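Local coordinates for protein CsuE (Acinetobacter baumannii, PDB 6FJY) that probably acts as the tip adhesin of archaic chaperone-usher Csu pili, helping Acinetobacter baumannii attach to surfaces and form biofilms, at residues D[15-20]-D[180-185]; D[132-137]-D[146-151]; D[208-213]-D[279-284]. One frame throughout, in Å; residues are numbered along the deposited sequence.

Contact 1: residues D[15-20]-D[180-185]; sequences PSIYLM and DCRILA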
ATOM      1  N   PRO D  15      -1.374  -5.961   1.676  1.00 62.93           N
ATOM      2  CA  PRO D  15      -0.192  -5.685   2.496  1.00 58.82           C
ATOM      3  C   PRO D  15       0.397  -6.968   3.048  1.00 61.88           C
ATOM      4  O   PRO D  15      -0.307  -7.950   3.289  1.00 57.83           O
ATOM      5  CB  PRO D  15      -0.737  -4.795   3.619  1.00 69.02           C
ATOM      6  CG  PRO D  15      -2.191  -5.086   3.654  1.00 70.35           C
ATOM      7  CD  PRO D  15      -2.579  -5.332   2.231  1.00 63.22           C
ATOM      8  N   SER D  16       1.718  -6.940   3.247  1.00 71.66           N
ATOM      9  CA  SER D  16       2.472  -8.166   3.493  1.00 69.48           C
ATOM     10  C   SER D  16       2.094  -8.802   4.826  1.00 64.58           C
ATOM     11  O   SER D  16       1.889 -10.020   4.903  1.00 60.26           O
ATOM     12  CB  SER D  16       3.968  -7.866   3.439  1.00 71.61           C
ATOM     13  OG  SER D  16       4.728  -9.035   3.649  1.00 83.09           O
ATOM     14  N   ILE D  17       1.988  -7.991   5.882  1.00 73.79           N
ATOM     15  CA  ILE D  17       1.738  -8.528   7.215  1.00 68.65           C
ATOM     16  C   ILE D  17       0.319  -9.075   7.315  1.00 67.62           C
ATOM     17  O   ILE D  17       0.089 -10.137   7.904  1.00 61.59           O
ATOM     18  CB  ILE D  17       2.004  -7.449   8.277  1.00 70.92           C
ATOM     19  CG1 ILE D  17       3.425  -6.904   8.127  1.00 84.26           C
ATOM     20  CG2 ILE D  17       1.742  -7.999   9.698  1.00 63.76           C
ATOM     21  CD1 ILE D  17       4.504  -7.946   8.308  1.00 83.17           C
ATOM     22  N   TYR D  18      -0.652  -8.348   6.757  1.00 70.72           N
ATOM     23  CA  TYR D  18      -2.025  -8.831   6.726  1.00 73.96           C
ATOM     24  C   TYR D  18      -2.103 -10.171   6.010  1.00 70.81           C
ATOM     25  O   TYR D  18      -2.780 -11.097   6.472  1.00 58.90           O
ATOM     26  CB  TYR D  18      -2.916  -7.784   6.053  1.00 73.25           C
ATOM     27  CG  TYR D  18      -4.388  -8.130   5.958  1.00 84.63           C
ATOM     28  CD1 TYR D  18      -4.850  -9.032   5.005  1.00 92.78           C
ATOM     29  CD2 TYR D  18      -5.323  -7.518   6.791  1.00 91.13           C
ATOM     30  CE1 TYR D  18      -6.190  -9.342   4.897  1.00105.09           C
ATOM     31  CE2 TYR D  18      -6.675  -7.822   6.690  1.00106.09           C
ATOM     32  CZ  TYR D  18      -7.101  -8.738   5.738  1.00110.03           C
ATOM     33  OH  TYR D  18      -8.435  -9.056   5.618  1.00108.82           O
ATOM     34  N   LEU D  19      -1.391 -10.294   4.889  1.00 68.06           N
ATOM     35  CA  LEU D  19      -1.337 -11.548   4.150  1.00 69.04           C
ATOM     36  C   LEU D  19      -0.867 -12.707   5.020  1.00 68.11           C
ATOM     37  O   LEU D  19      -1.324 -13.840   4.845  1.00 77.56           O
ATOM     38  CB  LEU D  19      -0.411 -11.379   2.947  1.00 57.78           C
ATOM     39  CG  LEU D  19      -0.129 -12.599   2.082  1.00 61.09           C
ATOM     40  CD1 LEU D  19      -1.451 -13.188   1.596  1.00 78.11           C
ATOM     41  CD2 LEU D  19       0.740 -12.201   0.906  1.00 60.47           C
ATOM     42  N   MET D  20       0.052 -12.452   5.947  1.00 72.00           N
ATOM     43  CA  MET D  20       0.614 -13.529   6.756  1.00 79.63           C
ATOM     44  C   MET D  20      -0.334 -13.943   7.875  1.00 75.57           C
ATOM     45  O   MET D  20      -0.521 -15.138   8.123  1.00 73.97           O
ATOM     46  CB  MET D  20       1.960 -13.094   7.339  1.00 91.83           C
ATOM     47  CG  MET D  20       2.853 -14.237   7.785  1.00 92.95           C
ATOM     48  SD  MET D  20       3.454 -14.019   9.462  1.00 84.61           S
ATOM     49  CE  MET D  20       1.911 -14.137  10.357  1.00 72.53           C
ATOM     50  N   ASP D 180       4.715  -3.109   4.349  1.00 91.33           N
ATOM     51  CA  ASP D 180       3.778  -3.006   5.456  1.00 85.87           C
ATOM     52  C   ASP D 180       4.544  -2.835   6.762  1.00 85.78           C
ATOM     53  O   ASP D 180       5.619  -3.415   6.935  1.00 87.64           O
ATOM     54  CB  ASP D 180       2.888  -4.254   5.511  1.00 82.84           C
ATOM     55  CG  ASP D 180       1.660  -4.056   6.362  1.00 75.32           C
ATOM     56  OD1 ASP D 180       1.483  -2.937   6.889  1.00 78.64           O
ATOM     57  OD2 ASP D 180       0.874  -5.014   6.497  1.00 66.87           O
ATOM     58  N   CYS D 181       3.978  -2.048   7.679  1.00 77.26           N
ATOM     59  CA  CYS D 181       4.604  -1.781   8.967  1.00 82.04           C
ATOM     60  C   CYS D 181       3.525  -1.527  10.014  1.00 87.75           C
ATOM     61  O   CYS D 181       2.433  -1.048   9.697  1.00 84.62           O
ATOM     62  CB  CYS D 181       5.559  -0.580   8.909  1.00 79.41           C
ATOM     63  SG  CYS D 181       7.087  -0.812   7.964  1.00 58.81           S
ATOM     64  N   ARG D 182       3.846  -1.858  11.265  1.00 86.78           N
ATOM     65  CA  ARG D 182       2.971  -1.591  12.399  1.00 79.21           C
ATOM     66  C   ARG D 182       3.785  -1.064  13.568  1.00 71.61           C
ATOM     67  O   ARG D 182       4.887  -1.553  13.829  1.00 66.18           O
ATOM     68  CB  ARG D 182       2.223  -2.843  12.823  1.00 73.90           C
ATOM     69  CG  ARG D 182       1.196  -3.281  11.825  1.00 65.55           C
ATOM     70  CD  ARG D 182       1.434  -4.704  11.424  1.00 81.45           C
ATOM     71  NE  ARG D 182       0.186  -5.450  11.324  1.00 94.06           N
ATOM     72  CZ  ARG D 182      -0.632  -5.389  10.284  1.00 97.95           C
ATOM     73  NH1 ARG D 182      -0.342  -4.607   9.252  1.00 98.02           N
ATOM     74  NH2 ARG D 182      -1.737  -6.117  10.283  1.00106.60           N
ATOM     75  N   ILE D 183       3.232  -0.072  14.273  1.00 81.92           N
ATOM     76  CA  ILE D 183       3.893   0.579  15.402  1.00 85.63           C
ATOM     77  C   ILE D 183       3.167   0.228  16.692  1.00 74.97           C
ATOM     78  O   ILE D 183       1.930   0.222  16.745  1.00 53.21           O
ATOM     79  CB  ILE D 183       3.944   2.111  15.254  1.00 92.30           C
ATOM     80  CG1 ILE D 183       3.963   2.533  13.794  1.00 83.50           C
ATOM     81  CG2 ILE D 183       5.146   2.679  16.008  1.00 96.44           C
ATOM     82  CD1 ILE D 183       3.878   4.024  13.645  1.00 87.08           C
ATOM     83  N   LEU D 184       3.947  -0.002  17.747  1.00 73.66           N
ATOM     84  CA  LEU D 184       3.435  -0.365  19.073  1.00 81.10           C
ATOM     85  C   LEU D 184       4.326   0.322  20.106  1.00 75.63           C
ATOM     86  O   LEU D 184       5.427  -0.154  20.402  1.00 54.60           O
ATOM     87  CB  LEU D 184       3.431  -1.876  19.259  1.00 87.70           C
ATOM     88  CG  LEU D 184       2.727  -2.448  20.482  1.00 96.84           C
ATOM     89  CD1 LEU D 184       1.297  -1.935  20.574  1.00 96.82           C
ATOM     90  CD2 LEU D 184       2.745  -3.958  20.380  1.00 99.02           C
ATOM     91  N   ALA D 185       3.847   1.439  20.652  1.00 76.62           N
ATOM     92  CA  ALA D 185       4.688   2.322  21.451  1.00 81.93           C
ATOM     93  C   ALA D 185       4.393   2.261  22.944  1.00 86.62           C
ATOM     94  O   ALA D 185       5.319   2.393  23.750  1.00104.82           O
ATOM     95  CB  ALA D 185       4.545   3.767  20.957  1.00 79.67           C
TER
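Asp180 meets the N-terminal turn of helix 16-21; the 180-185 segment of strand 167-184 lies in the Spore Coat Protein U family region. Its carboxylate OD2 accepts a bent hydrogen bond from Ile17 N (3.2 Å, N-H...O 136°). The donor comes in on the anti side of the oxygen. OD2 also takes a salt bridge from Arg182 NH1 at 3.0 Å, so the helix end and the arginine share one oxygen. Packing is tight here. Pro15 CB lies 3.3 Å from Asp180 OD2. The Ile17 branch that reaches the arginine is CG2, set anti to its own backbone N. CG2 sits over one face of the Arg182 guanidinium, nearer its rim, at 3.4 Å from NE. The bent Arg182 chain runs past Ile17 in the opposite direction. Trp6 of the neighbouring CsuC chain packs on Pro15, and Leu4 of CsuC packs on Arg182. Arg182 also has a long, weak ion pair, from NH2 to Glu21 OE1.

The Tyr18 side is looser. Its ring leads away from strand 167-184, and the residue is partly exposed. The other carboxylate oxygen, Asp180 OD1, turns back to Cys181 N in a weak bond of 2.8 Å.

Contact 2: residues D[132-137]-D[146-151]; sequences FYSVPA and FFESPG
In the beta hairpin of strands 119-136 and 146-148, Val135 and Phe147 form the antiparallel hydrogen-bonded pair. Val135 N donates to Phe147 O at 2.7 Å, and this bond is nearly straight at 170°. Phe147 N returns a bond to Val135 O. Further along the ladder, Ser149 N donates to Tyr133 O at 3.1 Å. The return bond at that level uses a side chain. Tyr133 N donates to Ser149 OG at 3.0 Å, not to a backbone carbonyl. The Ser149 hydroxyl reaches it because chi1 of 59° places OG between its own backbone N and carbonyl carbon.

The Tyr133 ring leans across the partner strand. Ser149 CB makes a CH-pi contact over one face of the Tyr133 ring, 3.8 Å from its centroid. Phe147 O lies at the ring edge. Next along the chain, Phe132 makes a cation-pi contact with Lys49.

The hairpin is consistent with the Ig-like beta-sandwich fold, and its two sides carry different chemistry. On the Val135 and Phe147 side, both residues touch Cys2, which is disulfide-bonded to Cys35. Ala137 CB lies over one face of the Phe147 ring in a second CH-pi contact, 3.4 Å from CZ.

The Ser134 side is more polar. Ser134 OG donates to Glu148 OE2 at 3.1 Å, on the anti lone pair of that carboxylate oxygen. The same hydroxyl is hydrogen-bonded to Arg154 NH1, so it links the two charged side chains; the arginine probably helps to balance the Glu148 charge. Further along this side the contact is apolar. Pro136 and Phe146 form a non-hydrogen-bonded pair there, and Pro136 CB comes 3.8 Å from Phe146 CE2.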
ATOM      1  N   PHE D 132     -19.474 -22.568 -22.316  1.00 88.93           N
ATOM      2  CA  PHE D 132     -20.623 -23.008 -23.098  1.00 72.41           C
ATOM      3  C   PHE D 132     -21.841 -22.381 -22.430  1.00 78.63           C
ATOM      4  O   PHE D 132     -22.200 -22.761 -21.311  1.00 69.40           O
ATOM      5  CB  PHE D 132     -20.730 -24.537 -23.125  1.00 80.35           C
ATOM      6  CG  PHE D 132     -19.455 -25.246 -23.532  1.00 84.05           C
ATOM      7  CD1 PHE D 132     -18.407 -25.403 -22.635  1.00 81.71           C
ATOM      8  CD2 PHE D 132     -19.325 -25.785 -24.804  1.00 85.61           C
ATOM      9  CE1 PHE D 132     -17.237 -26.067 -23.007  1.00 75.17           C
ATOM     10  CE2 PHE D 132     -18.166 -26.457 -25.186  1.00 95.76           C
ATOM     11  CZ  PHE D 132     -17.121 -26.599 -24.287  1.00 91.13           C
ATOM     12  N   TYR D 133     -22.465 -21.405 -23.092  1.00 85.01           N
ATOM     13  CA  TYR D 133     -23.522 -20.635 -22.450  1.00 80.13           C
ATOM     14  C   TYR D 133     -24.698 -20.416 -23.392  1.00 78.39           C
ATOM     15  O   TYR D 133     -24.548 -20.393 -24.617  1.00 69.76           O
ATOM     16  CB  TYR D 133     -23.012 -19.271 -21.949  1.00 72.40           C
ATOM     17  CG  TYR D 133     -22.393 -18.403 -23.019  1.00 78.30           C
ATOM     18  CD1 TYR D 133     -23.169 -17.515 -23.761  1.00 77.14           C
ATOM     19  CD2 TYR D 133     -21.032 -18.463 -23.285  1.00 78.55           C
ATOM     20  CE1 TYR D 133     -22.607 -16.720 -24.735  1.00 69.52           C
ATOM     21  CE2 TYR D 133     -20.458 -17.668 -24.266  1.00 80.18           C
ATOM     22  CZ  TYR D 133     -21.248 -16.804 -24.990  1.00 69.41           C
ATOM     23  OH  TYR D 133     -20.674 -16.020 -25.964  1.00 71.95           O
ATOM     24  N   SER D 134     -25.879 -20.258 -22.789  1.00 69.72           N
ATOM     25  CA  SER D 134     -27.081 -19.787 -23.479  1.00 62.46           C
ATOM     26  C   SER D 134     -27.874 -18.958 -22.475  1.00 75.55           C
ATOM     27  O   SER D 134     -28.591 -19.509 -21.632  1.00 56.94           O
ATOM     28  CB  SER D 134     -27.917 -20.931 -24.025  1.00 72.66           C
ATOM     29  OG  SER D 134     -29.065 -20.420 -24.672  1.00 70.97           O
ATOM     30  N   VAL D 135     -27.748 -17.645 -22.579  1.00 79.74           N
ATOM     31  CA  VAL D 135     -28.265 -16.703 -21.591  1.00 83.27           C
ATOM     32  C   VAL D 135     -29.478 -15.999 -22.184  1.00 78.80           C
ATOM     33  O   VAL D 135     -29.393 -15.486 -23.306  1.00 54.28           O
ATOM     34  CB  VAL D 135     -27.201 -15.675 -21.172  1.00 76.49           C
ATOM     35  CG1 VAL D 135     -27.724 -14.819 -20.027  1.00 62.52           C
ATOM     36  CG2 VAL D 135     -25.908 -16.388 -20.796  1.00 75.71           C
ATOM     37  N   PRO D 136     -30.602 -15.943 -21.474  1.00 78.21           N
ATOM     38  CA  PRO D 136     -31.761 -15.203 -21.978  1.00 67.41           C
ATOM     39  C   PRO D 136     -31.507 -13.705 -21.970  1.00 69.18           C
ATOM     40  O   PRO D 136     -30.837 -13.168 -21.087  1.00 58.01           O
ATOM     41  CB  PRO D 136     -32.881 -15.589 -21.003  1.00 58.64           C
ATOM     42  CG  PRO D 136     -32.166 -15.994 -19.755  1.00 71.23           C
ATOM     43  CD  PRO D 136     -30.869 -16.600 -20.182  1.00 79.70           C
ATOM     44  N   ALA D 137     -32.044 -13.037 -22.985  1.00 79.20           N
ATOM     45  CA  ALA D 137     -31.878 -11.607 -23.200  1.00 66.82           C
ATOM     46  C   ALA D 137     -33.113 -10.850 -22.731  1.00 59.36           C
ATOM     47  O   ALA D 137     -34.213 -11.404 -22.629  1.00 53.32           O
ATOM     48  CB  ALA D 137     -31.623 -11.314 -24.682  1.00 64.04           C
ATOM     49  N   PHE D 146     -31.512 -15.170 -27.289  1.00 93.22           N
ATOM     50  CA  PHE D 146     -30.591 -15.755 -26.328  1.00 90.51           C
ATOM     51  C   PHE D 146     -29.158 -15.443 -26.731  1.00 75.77           C
ATOM     52  O   PHE D 146     -28.808 -15.503 -27.911  1.00 74.25           O
ATOM     53  CB  PHE D 146     -30.801 -17.271 -26.217  1.00 90.30           C
ATOM     54  CG  PHE D 146     -32.130 -17.650 -25.638  1.00 75.89           C
ATOM     55  CD1 PHE D 146     -33.240 -17.786 -26.453  1.00 84.95           C
ATOM     56  CD2 PHE D 146     -32.270 -17.862 -24.282  1.00 72.67           C
ATOM     57  CE1 PHE D 146     -34.470 -18.124 -25.922  1.00 87.93           C
ATOM     58  CE2 PHE D 146     -33.495 -18.200 -23.739  1.00 78.41           C
ATOM     59  CZ  PHE D 146     -34.598 -18.334 -24.559  1.00 86.34           C
ATOM     60  N   PHE D 147     -28.344 -15.084 -25.741  1.00 74.51           N
ATOM     61  CA  PHE D 147     -26.911 -14.912 -25.943  1.00 75.45           C
ATOM     62  C   PHE D 147     -26.244 -16.275 -25.796  1.00 75.78           C
ATOM     63  O   PHE D 147     -26.325 -16.906 -24.734  1.00 56.45           O
ATOM     64  CB  PHE D 147     -26.339 -13.908 -24.943  1.00 72.44           C
ATOM     65  CG  PHE D 147     -27.058 -12.585 -24.914  1.00 62.34           C
ATOM     66  CD1 PHE D 147     -27.452 -11.960 -26.090  1.00 66.40           C
ATOM     67  CD2 PHE D 147     -27.342 -11.966 -23.701  1.00 72.43           C
ATOM     68  CE1 PHE D 147     -28.117 -10.736 -26.059  1.00 70.44           C
ATOM     69  CE2 PHE D 147     -28.002 -10.740 -23.658  1.00 74.52           C
ATOM     70  CZ  PHE D 147     -28.391 -10.120 -24.841  1.00 68.45           C
ATOM     71  N   GLU D 148     -25.608 -16.742 -26.864  1.00 82.45           N
ATOM     72  CA  GLU D 148     -25.158 -18.119 -26.940  1.00 76.37           C
ATOM     73  C   GLU D 148     -23.737 -18.196 -27.475  1.00 81.35           C
ATOM     74  O   GLU D 148     -23.303 -17.371 -28.281  1.00 79.77           O
ATOM     75  CB  GLU D 148     -26.091 -18.964 -27.820  1.00 76.15           C
ATOM     76  CG  GLU D 148     -27.403 -19.302 -27.144  1.00 74.24           C
ATOM     77  CD  GLU D 148     -28.508 -19.627 -28.122  1.00 72.79           C
ATOM     78  OE1 GLU D 148     -28.433 -19.181 -29.288  1.00 64.80           O
ATOM     79  OE2 GLU D 148     -29.470 -20.310 -27.712  1.00 74.15           O
ATOM     80  N   SER D 149     -23.016 -19.190 -26.975  1.00 86.26           N
ATOM     81  CA  SER D 149     -21.751 -19.623 -27.518  1.00 80.33           C
ATOM     82  C   SER D 149     -22.018 -20.465 -28.760  1.00 80.90           C
ATOM     83  O   SER D 149     -23.135 -20.953 -28.953  1.00 76.15           O
ATOM     84  CB  SER D 149     -20.981 -20.420 -26.466  1.00 75.13           C
ATOM     85  OG  SER D 149     -21.722 -21.547 -26.039  1.00 82.87           O
ATOM     86  N   PRO D 150     -21.013 -20.654 -29.618  1.00 90.65           N
ATOM     87  CA  PRO D 150     -21.284 -21.196 -30.961  1.00 87.53           C
ATOM     88  C   PRO D 150     -21.745 -22.648 -30.928  1.00 93.74           C
ATOM     89  O   PRO D 150     -21.138 -23.499 -30.274  1.00 90.74           O
ATOM     90  CB  PRO D 150     -19.937 -21.054 -31.674  1.00 76.46           C
ATOM     91  CG  PRO D 150     -18.935 -21.037 -30.582  1.00 77.20           C
ATOM     92  CD  PRO D 150     -19.587 -20.323 -29.442  1.00 78.62           C
ATOM     93  N   GLY D 151     -22.823 -22.924 -31.660  1.00 94.65           N
ATOM     94  CA  GLY D 151     -23.364 -24.261 -31.768  1.00 94.55           C
ATOM     95  C   GLY D 151     -24.357 -24.652 -30.699  1.00102.36           C
ATOM     96  O   GLY D 151     -24.746 -25.824 -30.643  1.00 99.65           O
TER

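Contact 3: residues D[208-213]-D[279-284]; sequences IRCSVN and TQQNYV
The Tyr283 ring is met obliquely by the tip of Ile208, with CD1 3.9 Å from CE1. Trp263 stands edge-to-face with the same ring, and Tyr283 OH has a weak hydrogen bond to Tyr216 OH. The flat ends of Arg209 and Gln280 are nearly perpendicular, their planes 82° apart. These two side chains touch through their aliphatic parts, CG to CG at 3.7 Å. The Gln280 amide is held within its own strand. Asn282 ND2 donates to Gln280 OE1 at 2.8 Å, from above the carbonyl plane, while OE1 lies close to the amide plane of Asn282.

Under these groups runs an antiparallel ladder between strands 202-210 and 279-289 of the Spore Coat Protein U domain. Ile208 N donates to Gln281 O at 2.6 Å, and Gln281 N donates back to Ile208 O. One hydrogen-bonded pair on, Cys210 N donates to Thr279 O at 2.6 Å. Thr279 N returns a bond of 2.7 Å to Cys210 O. Arg209 and Gln280 form the non-hydrogen-bonded pair between them.

Thr279 CG2 is turned in toward the end of the other strand. With chi1 at 167°, OG1 is anti to the backbone N and the methyl lies between N and the carbonyl carbon. Thr279 CG2 comes 3.1 Å from Cys210 O and also packs against Ser211 O.

Cys210 is disulfide-bonded to Cys181 of strand 167-184, which also makes backbone bonds to Arg209, while strand 279-289 holds the other edge through backbone bonds. Arg209 NH2 forms a salt bridge with Glu21 of helix 16-21. The sheet is thus also tied electrostatically to that helix, and the carboxylate probably offsets the arginine charge.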
ATOM      1  N   ILE D 208       8.454  -2.032  16.182  1.00 68.42           N
ATOM      2  CA  ILE D 208       7.987  -1.838  14.813  1.00 64.98           C
ATOM      3  C   ILE D 208       8.214  -3.119  14.019  1.00 61.72           C
ATOM      4  O   ILE D 208       9.355  -3.574  13.869  1.00 56.12           O
ATOM      5  CB  ILE D 208       8.678  -0.646  14.132  1.00 64.62           C
ATOM      6  CG1 ILE D 208       8.382   0.627  14.929  1.00 75.19           C
ATOM      7  CG2 ILE D 208       8.203  -0.514  12.695  1.00 58.57           C
ATOM      8  CD1 ILE D 208       8.956   1.878  14.353  1.00 83.38           C
ATOM      9  N   ARG D 209       7.130  -3.694  13.506  1.00 65.31           N
ATOM     10  CA  ARG D 209       7.162  -4.903  12.692  1.00 66.48           C
ATOM     11  C   ARG D 209       6.918  -4.496  11.245  1.00 74.13           C
ATOM     12  O   ARG D 209       5.838  -3.999  10.906  1.00 79.81           O
ATOM     13  CB  ARG D 209       6.117  -5.915  13.165  1.00 71.48           C
ATOM     14  CG  ARG D 209       6.272  -6.296  14.639  1.00 97.43           C
ATOM     15  CD  ARG D 209       5.150  -7.203  15.115  1.00101.31           C
ATOM     16  NE  ARG D 209       4.901  -8.280  14.162  1.00111.49           N
ATOM     17  CZ  ARG D 209       3.736  -8.497  13.558  1.00112.64           C
ATOM     18  NH1 ARG D 209       2.691  -7.718  13.815  1.00102.41           N
ATOM     19  NH2 ARG D 209       3.612  -9.506  12.705  1.00116.64           N
ATOM     20  N   CYS D 210       7.923  -4.716  10.399  1.00 76.58           N
ATOM     21  CA  CYS D 210       7.908  -4.277   9.016  1.00 66.35           C
ATOM     22  C   CYS D 210       8.241  -5.455   8.112  1.00 78.44           C
ATOM     23  O   CYS D 210       8.900  -6.416   8.518  1.00 78.57           O
ATOM     24  CB  CYS D 210       8.907  -3.125   8.776  1.00 59.83           C
ATOM     25  SG  CYS D 210       8.429  -1.487   9.329  1.00 57.85           S
ATOM     26  N   SER D 211       7.759  -5.382   6.877  1.00 92.25           N
ATOM     27  CA  SER D 211       8.212  -6.305   5.847  1.00 95.36           C
ATOM     28  C   SER D 211       9.691  -6.058   5.541  1.00 93.48           C
ATOM     29  O   SER D 211      10.276  -5.050   5.949  1.00 95.72           O
ATOM     30  CB  SER D 211       7.365  -6.147   4.589  1.00 83.36           C
ATOM     31  OG  SER D 211       7.094  -4.779   4.357  1.00 80.04           O
ATOM     32  N   VAL D 212      10.306  -7.006   4.821  1.00 95.21           N
ATOM     33  CA  VAL D 212      11.723  -6.849   4.483  1.00 91.13           C
ATOM     34  C   VAL D 212      11.911  -5.594   3.637  1.00 78.03           C
ATOM     35  O   VAL D 212      10.977  -5.087   3.000  1.00 77.30           O
ATOM     36  CB  VAL D 212      12.307  -8.077   3.766  1.00 91.59           C
ATOM     37  CG1 VAL D 212      12.417  -9.255   4.727  1.00 93.58           C
ATOM     38  CG2 VAL D 212      11.475  -8.434   2.557  1.00 92.19           C
ATOM     39  N   ASN D 213      13.144  -5.091   3.638  1.00 92.88           N
ATOM     40  CA  ASN D 213      13.480  -3.757   3.129  1.00 96.95           C
ATOM     41  C   ASN D 213      12.631  -2.774   3.931  1.00 98.59           C
ATOM     42  O   ASN D 213      12.670  -2.834   5.171  1.00110.64           O
ATOM     43  CB  ASN D 213      13.304  -3.732   1.624  1.00103.90           C
ATOM     44  CG  ASN D 213      13.967  -4.914   0.963  1.00105.85           C
ATOM     45  OD1 ASN D 213      13.361  -5.613   0.146  1.00104.53           O
ATOM     46  ND2 ASN D 213      15.214  -5.173   1.344  1.00110.03           N
ATOM     47  N   THR D 279      10.297  -8.536   9.456  1.00 80.47           N
ATOM     48  CA  THR D 279      11.344  -8.082  10.358  1.00 82.73           C
ATOM     49  C   THR D 279      10.770  -7.114  11.385  1.00 89.24           C
ATOM     50  O   THR D 279       9.993  -6.215  11.047  1.00 83.81           O
ATOM     51  CB  THR D 279      12.490  -7.404   9.602  1.00 79.41           C
ATOM     52  OG1 THR D 279      13.324  -6.710  10.535  1.00 84.02           O
ATOM     53  CG2 THR D 279      11.959  -6.423   8.587  1.00 76.88           C
ATOM     54  N   GLN D 280      11.158  -7.308  12.645  1.00 89.88           N
ATOM     55  CA  GLN D 280      10.698  -6.486  13.754  1.00 85.30           C
ATOM     56  C   GLN D 280      11.874  -5.696  14.312  1.00 70.47           C
ATOM     57  O   GLN D 280      12.933  -6.266  14.591  1.00 48.44           O
ATOM     58  CB  GLN D 280      10.065  -7.358  14.847  1.00 92.48           C
ATOM     59  CG  GLN D 280       9.610  -6.608  16.099  1.00101.14           C
ATOM     60  CD  GLN D 280       9.399  -7.539  17.287  1.00109.08           C
ATOM     61  OE1 GLN D 280       9.321  -7.097  18.434  1.00108.44           O
ATOM     62  NE2 GLN D 280       9.315  -8.835  17.015  1.00117.31           N
ATOM     63  N   GLN D 281      11.693  -4.382  14.453  1.00 77.86           N
ATOM     64  CA  GLN D 281      12.649  -3.519  15.135  1.00 72.99           C
ATOM     65  C   GLN D 281      12.109  -3.126  16.502  1.00 63.20           C
ATOM     66  O   GLN D 281      10.918  -2.825  16.652  1.00 49.63           O
ATOM     67  CB  GLN D 281      12.949  -2.240  14.343  1.00 71.70           C
ATOM     68  CG  GLN D 281      13.683  -2.431  13.040  1.00 57.92           C
ATOM     69  CD  GLN D 281      12.765  -2.846  11.917  1.00 63.98           C
ATOM     70  OE1 GLN D 281      11.628  -2.377  11.814  1.00 57.71           O
ATOM     71  NE2 GLN D 281      13.250  -3.740  11.071  1.00 72.57           N
ATOM     72  N   ASN D 282      12.994  -3.105  17.490  1.00 69.77           N
ATOM     73  CA  ASN D 282      12.686  -2.578  18.807  1.00 71.31           C
ATOM     74  C   ASN D 282      13.647  -1.446  19.148  1.00 76.53           C
ATOM     75  O   ASN D 282      14.794  -1.426  18.697  1.00 66.65           O
ATOM     76  CB  ASN D 282      12.732  -3.678  19.857  1.00 68.61           C
ATOM     77  CG  ASN D 282      11.507  -4.562  19.805  1.00 73.78           C
ATOM     78  OD1 ASN D 282      10.469  -4.240  20.391  1.00 70.00           O
ATOM     79  ND2 ASN D 282      11.607  -5.672  19.075  1.00 70.50           N
ATOM     80  N   TYR D 283      13.151  -0.476  19.917  1.00 75.81           N
ATOM     81  CA  TYR D 283      13.910   0.728  20.256  1.00 69.03           C
ATOM     82  C   TYR D 283      13.804   0.944  21.761  1.00 58.20           C
ATOM     83  O   TYR D 283      12.780   1.416  22.254  1.00 57.61           O
ATOM     84  CB  TYR D 283      13.398   1.946  19.486  1.00 69.36           C
ATOM     85  CG  TYR D 283      13.425   1.791  17.982  1.00 78.60           C
ATOM     86  CD1 TYR D 283      12.399   1.120  17.311  1.00 73.68           C
ATOM     87  CD2 TYR D 283      14.465   2.331  17.226  1.00 71.54           C
ATOM     88  CE1 TYR D 283      12.418   0.983  15.927  1.00 67.32           C
ATOM     89  CE2 TYR D 283      14.497   2.191  15.852  1.00 68.55           C
ATOM     90  CZ  TYR D 283      13.472   1.518  15.208  1.00 73.00           C
ATOM     91  OH  TYR D 283      13.504   1.376  13.843  1.00 70.19           O
ATOM     92  N   VAL D 284      14.865   0.609  22.475  1.00 65.82           N
ATOM     93  CA  VAL D 284      14.941   0.836  23.909  1.00 69.37           C
ATOM     94  C   VAL D 284      15.244   2.305  24.149  1.00 73.97           C
ATOM     95  O   VAL D 284      16.020   2.929  23.413  1.00 62.84           O
ATOM     96  CB  VAL D 284      15.999  -0.085  24.552  1.00 74.50           C
ATOM     97  CG1 VAL D 284      16.172   0.226  26.036  1.00 73.81           C
ATOM     98  CG2 VAL D 284      15.592  -1.532  24.365  1.00 76.23           C
TER

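In the fold
Contacts 1 and 3 lie side by side, with centres about 10 Å apart. Strands 167-184 and 202-210 are sheet neighbours, and the Cys181-Cys210 disulfide joins the two contacts, as does a probable hydrogen bond from Asp180 N to Ser211 OG. Contact 2 is remote. Its centre is about 47 Å from contact 1 and 55 Å from contact 3, on the other side of the chain's centre from contact 3. Along the chain, contact 2 is nested inside the loop that contact 1 closes, and contact 3 opens later. Strand 167-184 also pairs with strand 119-136, which carries contact 2's hairpin. The subunit is elongated, with contact 2 towards one end and contacts 1 and 3 nearer the middle.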